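Local coordinates for aminodeoxyfutalosine deaminase (PDB 2IMR), which catalyses the zinc-dependent deamination of aminodeoxyfutalosine to futalosine, a step of menaquinone biosynthesis, at residues G130-T142 with E157-S169. Residues are numbered along the deposited sequence; the frame is centred on the assembly and turned at random.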
ATOM      1  N   GLY A 130       2.550  17.246 -10.275  1.00 19.88           N
ATOM      2  CA  GLY A 130       1.820  18.401  -9.784  1.00 19.40           C
ATOM      3  C   GLY A 130       0.436  18.284  -9.180  1.00 20.04           C
ATOM      4  O   GLY A 130      -0.200  17.227  -9.176  1.00 17.34           O
ATOM      5  N   VAL A 131      -0.023  19.432  -8.689  1.00 20.06           N
ATOM      6  CA  VAL A 131      -1.305  19.589  -8.021  1.00 20.40           C
ATOM      7  C   VAL A 131      -2.553  19.188  -8.807  1.00 20.07           C
ATOM      8  O   VAL A 131      -3.391  18.439  -8.302  1.00 19.30           O
ATOM      9  CB  VAL A 131      -1.470  21.052  -7.546  1.00 19.73           C
ATOM     10  CG1 VAL A 131      -2.797  21.224  -6.839  1.00 20.35           C
ATOM     11  CG2 VAL A 131      -0.316  21.425  -6.623  1.00 21.18           C
ATOM     12  N   ALA A 132      -2.684  19.691 -10.030  1.00 20.89           N
ATOM     13  CA  ALA A 132      -3.848  19.380 -10.858  1.00 19.56           C
ATOM     14  C   ALA A 132      -4.059  17.876 -11.007  1.00 19.02           C
ATOM     15  O   ALA A 132      -5.151  17.368 -10.761  1.00 18.70           O
ATOM     16  CB  ALA A 132      -3.696  20.019 -12.231  1.00 21.69           C
ATOM     17  N   ALA A 133      -3.009  17.169 -11.408  1.00 18.53           N
ATOM     18  CA  ALA A 133      -3.086  15.725 -11.589  1.00 18.53           C
ATOM     19  C   ALA A 133      -3.373  15.000 -10.274  1.00 18.10           C
ATOM     20  O   ALA A 133      -4.079  13.996 -10.254  1.00 17.87           O
ATOM     21  CB  ALA A 133      -1.788  15.211 -12.196  1.00 18.30           C
ATOM     22  N   ALA A 134      -2.817  15.508  -9.178  1.00 18.70           N
ATOM     23  CA  ALA A 134      -3.028  14.897  -7.868  1.00 18.46           C
ATOM     24  C   ALA A 134      -4.482  15.058  -7.429  1.00 17.83           C
ATOM     25  O   ALA A 134      -5.096  14.116  -6.922  1.00 17.06           O
ATOM     26  CB  ALA A 134      -2.097  15.530  -6.838  1.00 18.44           C
ATOM     27  N   GLN A 135      -5.026  16.256  -7.622  1.00 18.24           N
ATOM     28  CA  GLN A 135      -6.406  16.541  -7.250  1.00 17.90           C
ATOM     29  C   GLN A 135      -7.360  15.646  -8.026  1.00 17.79           C
ATOM     30  O   GLN A 135      -8.363  15.184  -7.489  1.00 18.07           O
ATOM     31  CB  GLN A 135      -6.741  18.012  -7.521  1.00 20.46           C
ATOM     32  CG  GLN A 135      -5.965  18.999  -6.660  1.00 22.04           C
ATOM     33  CD  GLN A 135      -6.524  19.136  -5.252  1.00 24.51           C
ATOM     34  OE1 GLN A 135      -6.898  18.151  -4.617  1.00 25.97           O
ATOM     35  NE2 GLN A 135      -6.564  20.367  -4.749  1.00 25.55           N
ATOM     36  N   ALA A 136      -7.047  15.407  -9.295  1.00 19.06           N
ATOM     37  CA  ALA A 136      -7.892  14.555 -10.123  1.00 19.00           C
ATOM     38  C   ALA A 136      -7.833  13.119  -9.603  1.00 19.36           C
ATOM     39  O   ALA A 136      -8.829  12.397  -9.633  1.00 19.22           O
ATOM     40  CB  ALA A 136      -7.435  14.616 -11.566  1.00 20.69           C
ATOM     41  N   GLY A 137      -6.658  12.707  -9.130  1.00 18.64           N
ATOM     42  CA  GLY A 137      -6.518  11.365  -8.592  1.00 18.23           C
ATOM     43  C   GLY A 137      -7.339  11.225  -7.319  1.00 17.20           C
ATOM     44  O   GLY A 137      -8.015  10.224  -7.107  1.00 17.91           O
ATOM     45  N   ALA A 138      -7.283  12.236  -6.461  1.00 17.28           N
ATOM     46  CA  ALA A 138      -8.050  12.198  -5.225  1.00 16.90           C
ATOM     47  C   ALA A 138      -9.540  12.143  -5.570  1.00 19.60           C
ATOM     48  O   ALA A 138     -10.313  11.459  -4.901  1.00 19.24           O
ATOM     49  CB  ALA A 138      -7.745  13.431  -4.377  1.00 15.18           C
ATOM     50  N   ASP A 139      -9.943  12.866  -6.613  1.00 20.39           N
ATOM     51  CA  ASP A 139     -11.347  12.857  -7.024  1.00 21.77           C
ATOM     52  C   ASP A 139     -11.748  11.428  -7.385  1.00 21.75           C
ATOM     53  O   ASP A 139     -12.817  10.946  -6.997  1.00 22.31           O
ATOM     54  CB  ASP A 139     -11.577  13.770  -8.238  1.00 23.37           C
ATOM     55  CG  ASP A 139     -11.459  15.245  -7.899  1.00 25.31           C
ATOM     56  OD1 ASP A 139     -11.551  15.606  -6.706  1.00 25.26           O
ATOM     57  OD2 ASP A 139     -11.289  16.052  -8.838  1.00 26.28           O
ATOM     58  N   THR A 140     -10.878  10.751  -8.126  1.00 21.65           N
ATOM     59  CA  THR A 140     -11.132   9.376  -8.544  1.00 22.71           C
ATOM     60  C   THR A 140     -11.310   8.461  -7.328  1.00 22.27           C
ATOM     61  O   THR A 140     -12.222   7.633  -7.286  1.00 21.45           O
ATOM     62  CB  THR A 140      -9.980   8.853  -9.428  1.00 22.63           C
ATOM     63  OG1 THR A 140      -9.907   9.640 -10.625  1.00 23.09           O
ATOM     64  CG2 THR A 140     -10.207   7.393  -9.806  1.00 21.90           C
ATOM     65  N   LEU A 141     -10.442   8.617  -6.334  1.00 21.57           N
ATOM     66  CA  LEU A 141     -10.534   7.805  -5.128  1.00 21.76           C
ATOM     67  C   LEU A 141     -11.888   7.995  -4.451  1.00 21.61           C
ATOM     68  O   LEU A 141     -12.498   7.038  -3.976  1.00 21.56           O
ATOM     69  CB  LEU A 141      -9.418   8.179  -4.151  1.00 21.16           C
ATOM     70  CG  LEU A 141      -8.000   7.755  -4.541  1.00 21.26           C
ATOM     71  CD1 LEU A 141      -6.988   8.388  -3.593  1.00 19.25           C
ATOM     72  CD2 LEU A 141      -7.903   6.239  -4.507  1.00 20.39           C
ATOM     73  N   THR A 142     -12.353   9.238  -4.400  1.00 21.66           N
ATOM     74  CA  THR A 142     -13.638   9.525  -3.775  1.00 24.45           C
ATOM     75  C   THR A 142     -14.787   8.909  -4.563  1.00 24.58           C
ATOM     76  O   THR A 142     -15.718   8.352  -3.977  1.00 25.67           O
ATOM     77  CB  THR A 142     -13.857  11.038  -3.634  1.00 24.86           C
ATOM     78  OG1 THR A 142     -12.828  11.581  -2.798  1.00 24.36           O
ATOM     79  CG2 THR A 142     -15.220  11.331  -3.002  1.00 26.60           C
ATOM     80  N   GLU A 157       3.899  21.192  -2.713  1.00 18.42           N
ATOM     81  CA  GLU A 157       2.652  21.868  -3.058  1.00 19.20           C
ATOM     82  C   GLU A 157       1.495  20.885  -3.174  1.00 19.27           C
ATOM     83  O   GLU A 157       0.340  21.248  -2.960  1.00 21.13           O
ATOM     84  CB  GLU A 157       2.815  22.669  -4.355  1.00 20.43           C
ATOM     85  CG  GLU A 157       3.479  24.020  -4.128  1.00 25.32           C
ATOM     86  CD  GLU A 157       3.522  24.886  -5.373  1.00 25.62           C
ATOM     87  OE1 GLU A 157       2.495  24.975  -6.080  1.00 27.21           O
ATOM     88  OE2 GLU A 157       4.583  25.487  -5.632  1.00 29.68           O
ATOM     89  N   VAL A 158       1.804  19.639  -3.521  1.00 18.26           N
ATOM     90  CA  VAL A 158       0.773  18.619  -3.617  1.00 17.64           C
ATOM     91  C   VAL A 158       0.335  18.281  -2.197  1.00 17.78           C
ATOM     92  O   VAL A 158      -0.859  18.142  -1.931  1.00 18.72           O
ATOM     93  CB  VAL A 158       1.297  17.356  -4.340  1.00 15.71           C
ATOM     94  CG1 VAL A 158       0.370  16.167  -4.090  1.00 13.14           C
ATOM     95  CG2 VAL A 158       1.395  17.641  -5.826  1.00 16.48           C
ATOM     96  N   MET A 159       1.295  18.172  -1.279  1.00 17.66           N
ATOM     97  CA  MET A 159       0.950  17.879   0.110  1.00 17.09           C
ATOM     98  C   MET A 159       0.039  18.988   0.633  1.00 16.81           C
ATOM     99  O   MET A 159      -0.955  18.716   1.311  1.00 17.24           O
ATOM    100  CB  MET A 159       2.201  17.788   0.991  1.00 16.99           C
ATOM    101  CG  MET A 159       1.889  17.441   2.451  1.00 17.71           C
ATOM    102  SD  MET A 159       1.221  15.767   2.683  1.00 18.58           S
ATOM    103  CE  MET A 159       2.760  14.806   2.856  1.00 17.28           C
ATOM    104  N   ASP A 160       0.378  20.238   0.327  1.00 19.16           N
ATOM    105  CA  ASP A 160      -0.442  21.363   0.774  1.00 20.77           C
ATOM    106  C   ASP A 160      -1.889  21.176   0.317  1.00 21.03           C
ATOM    107  O   ASP A 160      -2.828  21.342   1.096  1.00 21.61           O
ATOM    108  CB  ASP A 160       0.077  22.695   0.215  1.00 22.31           C
ATOM    109  CG  ASP A 160       1.411  23.118   0.817  1.00 23.09           C
ATOM    110  OD1 ASP A 160       1.687  22.765   1.982  1.00 22.15           O
ATOM    111  OD2 ASP A 160       2.173  23.823   0.125  1.00 22.21           O
ATOM    112  N   ALA A 161      -2.059  20.822  -0.952  1.00 21.67           N
ATOM    113  CA  ALA A 161      -3.387  20.632  -1.525  1.00 20.75           C
ATOM    114  C   ALA A 161      -4.143  19.426  -0.970  1.00 21.44           C
ATOM    115  O   ALA A 161      -5.309  19.541  -0.591  1.00 20.72           O
ATOM    116  CB  ALA A 161      -3.282  20.516  -3.041  1.00 20.55           C
ATOM    117  N   LEU A 162      -3.490  18.269  -0.928  1.00 19.65           N
ATOM    118  CA  LEU A 162      -4.151  17.058  -0.443  1.00 19.97           C
ATOM    119  C   LEU A 162      -4.493  17.111   1.038  1.00 20.96           C
ATOM    120  O   LEU A 162      -5.535  16.611   1.471  1.00 21.50           O
ATOM    121  CB  LEU A 162      -3.281  15.835  -0.734  1.00 19.33           C
ATOM    122  CG  LEU A 162      -2.979  15.605  -2.220  1.00 17.65           C
ATOM    123  CD1 LEU A 162      -2.166  14.330  -2.389  1.00 16.92           C
ATOM    124  CD2 LEU A 162      -4.284  15.506  -3.002  1.00 18.43           C
ATOM    125  N   LEU A 163      -3.615  17.728   1.815  1.00 22.36           N
ATOM    126  CA  LEU A 163      -3.833  17.838   3.244  1.00 24.58           C
ATOM    127  C   LEU A 163      -5.133  18.603   3.513  1.00 26.50           C
ATOM    128  O   LEU A 163      -5.770  18.414   4.546  1.00 26.47           O
ATOM    129  CB  LEU A 163      -2.628  18.545   3.872  1.00 26.90           C
ATOM    130  CG  LEU A 163      -2.177  18.157   5.282  1.00 30.17           C
ATOM    131  CD1 LEU A 163      -2.205  16.642   5.474  1.00 28.65           C
ATOM    132  CD2 LEU A 163      -0.766  18.709   5.495  1.00 30.46           C
ATOM    133  N   ALA A 164      -5.538  19.439   2.561  1.00 27.90           N
ATOM    134  CA  ALA A 164      -6.756  20.241   2.700  1.00 29.38           C
ATOM    135  C   ALA A 164      -8.012  19.577   2.128  1.00 29.70           C
ATOM    136  O   ALA A 164      -9.102  20.155   2.175  1.00 30.43           O
ATOM    137  CB  ALA A 164      -6.550  21.605   2.048  1.00 28.97           C
ATOM    138  N   ARG A 165      -7.867  18.371   1.587  1.00 28.67           N
ATOM    139  CA  ARG A 165      -9.007  17.650   1.023  1.00 29.10           C
ATOM    140  C   ARG A 165      -9.860  17.052   2.138  1.00 29.73           C
ATOM    141  O   ARG A 165      -9.473  16.075   2.778  1.00 30.64           O
ATOM    142  CB  ARG A 165      -8.524  16.533   0.093  1.00 28.01           C
ATOM    143  CG  ARG A 165      -7.868  17.014  -1.201  1.00 28.47           C
ATOM    144  CD  ARG A 165      -8.886  17.473  -2.239  1.00 28.41           C
ATOM    145  NE  ARG A 165      -9.798  16.395  -2.615  1.00 27.04           N
ATOM    146  CZ  ARG A 165     -10.038  16.019  -3.867  1.00 25.01           C
ATOM    147  NH1 ARG A 165      -9.433  16.632  -4.877  1.00 21.35           N
ATOM    148  NH2 ARG A 165     -10.887  15.027  -4.111  1.00 25.32           N
ATOM    149  N   GLU A 166     -11.031  17.636   2.360  1.00 30.24           N
ATOM    150  CA  GLU A 166     -11.933  17.163   3.403  1.00 30.11           C
ATOM    151  C   GLU A 166     -12.546  15.801   3.087  1.00 29.44           C
ATOM    152  O   GLU A 166     -13.058  15.124   3.979  1.00 29.37           O
ATOM    153  CB  GLU A 166     -13.049  18.189   3.621  1.00 33.07           C
ATOM    154  CG  GLU A 166     -12.552  19.559   4.054  1.00 36.78           C
ATOM    155  CD  GLU A 166     -13.681  20.556   4.236  1.00 39.85           C
ATOM    156  OE1 GLU A 166     -14.573  20.296   5.073  1.00 41.65           O
ATOM    157  OE2 GLU A 166     -13.679  21.597   3.542  1.00 41.32           O
ATOM    158  N   ASP A 167     -12.475  15.391   1.825  1.00 27.98           N
ATOM    159  CA  ASP A 167     -13.058  14.121   1.400  1.00 28.71           C
ATOM    160  C   ASP A 167     -12.133  12.909   1.492  1.00 27.91           C
ATOM    161  O   ASP A 167     -12.588  11.768   1.367  1.00 28.43           O
ATOM    162  CB  ASP A 167     -13.594  14.258  -0.030  1.00 29.11           C
ATOM    163  CG  ASP A 167     -12.514  14.626  -1.027  1.00 31.01           C
ATOM    164  OD1 ASP A 167     -11.678  15.498  -0.708  1.00 32.59           O
ATOM    165  OD2 ASP A 167     -12.506  14.053  -2.137  1.00 34.49           O
ATOM    166  N   LEU A 168     -10.844  13.149   1.712  1.00 26.40           N
ATOM    167  CA  LEU A 168      -9.869  12.062   1.819  1.00 26.36           C
ATOM    168  C   LEU A 168      -9.677  11.577   3.252  1.00 24.75           C
ATOM    169  O   LEU A 168      -9.877  12.328   4.208  1.00 26.13           O
ATOM    170  CB  LEU A 168      -8.501  12.507   1.292  1.00 26.06           C
ATOM    171  CG  LEU A 168      -8.273  12.720  -0.204  1.00 26.63           C
ATOM    172  CD1 LEU A 168      -6.857  13.263  -0.413  1.00 25.50           C
ATOM    173  CD2 LEU A 168      -8.459  11.407  -0.953  1.00 27.58           C
ATOM    174  N   SER A 169      -9.281  10.316   3.393  1.00 22.59           N
ATOM    175  CA  SER A 169      -9.008   9.749   4.706  1.00 23.22           C
ATOM    176  C   SER A 169      -7.849   8.767   4.548  1.00 22.68           C
ATOM    177  O   SER A 169      -7.699   8.131   3.502  1.00 21.96           O
ATOM    178  CB  SER A 169     -10.244   9.041   5.278  1.00 23.96           C
ATOM    179  OG  SER A 169     -10.427   7.758   4.715  1.00 26.31           O
TER
HETATM  180  O   HOH W   1      -7.172  21.090  -1.583  1.00 34.81           O
HETATM  181  O   HOH W   2     -11.780   9.777  -0.520  1.00 39.98           O
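Arg-165, whose side chain is bent at chi2 and chi3, lays its guanidinium against helix 130-142, with Ala-138 CB centred over one face, 3.5 Å from CZ. Asp-139 supplies the salt bridge across the contact: its OD1 lies 2.7 Å from Arg-165 NH2, met on the anti side and tilted out of the guanidinium plane, and a second, weak bond to this oxygen comes from NH1. NH1 also donates to Gln-135 OE1 at 3.0 Å, approaching from above the amide plane instead of along a lone pair, the two flat groups being turned 38° apart. Within its own turn, Arg-165 grips Asp-167 side-on, NE to OD1 and NH2 to OD2, both carboxylate oxygens using syn lone pairs. OD2 is shared: Thr-142 OG1 donates to it at 2.6 Å from the anti side. With an alanine here instead of Arg-165, the Asp-139 and Asp-167 carboxylates would probably be left without the cation between them, and the flat group that lies against the Ala-138 methyl would be lost.

In the TIM-barrel amidohydrolase fold, strand 149-153 links helix 130-143 to helix 156-163 in sequence, and Val-158 packs against it through Val-153. The short helical segments run roughly parallel, crossing at -34° with axes 9.0 Å apart. Leu-162 meets both that strand and strand 170-176.

At the opposite end of the contact Val-131 and Val-158 carry the apolar packing. With Val-131 CG1 anti to the backbone N, that methyl reaches Ala-161 CB (3.9 Å), while CG2 rests near Glu-157 O. Val-158 divides its branches similarly: CG1 meets Ala-134 CB at 3.7 Å, and CG2 abuts the Gly-130 carbonyl carbon at 3.5 Å. Alongside Ala-161, a water accepts weakly from Gln-135 NE2 and donates to Ala-161 O.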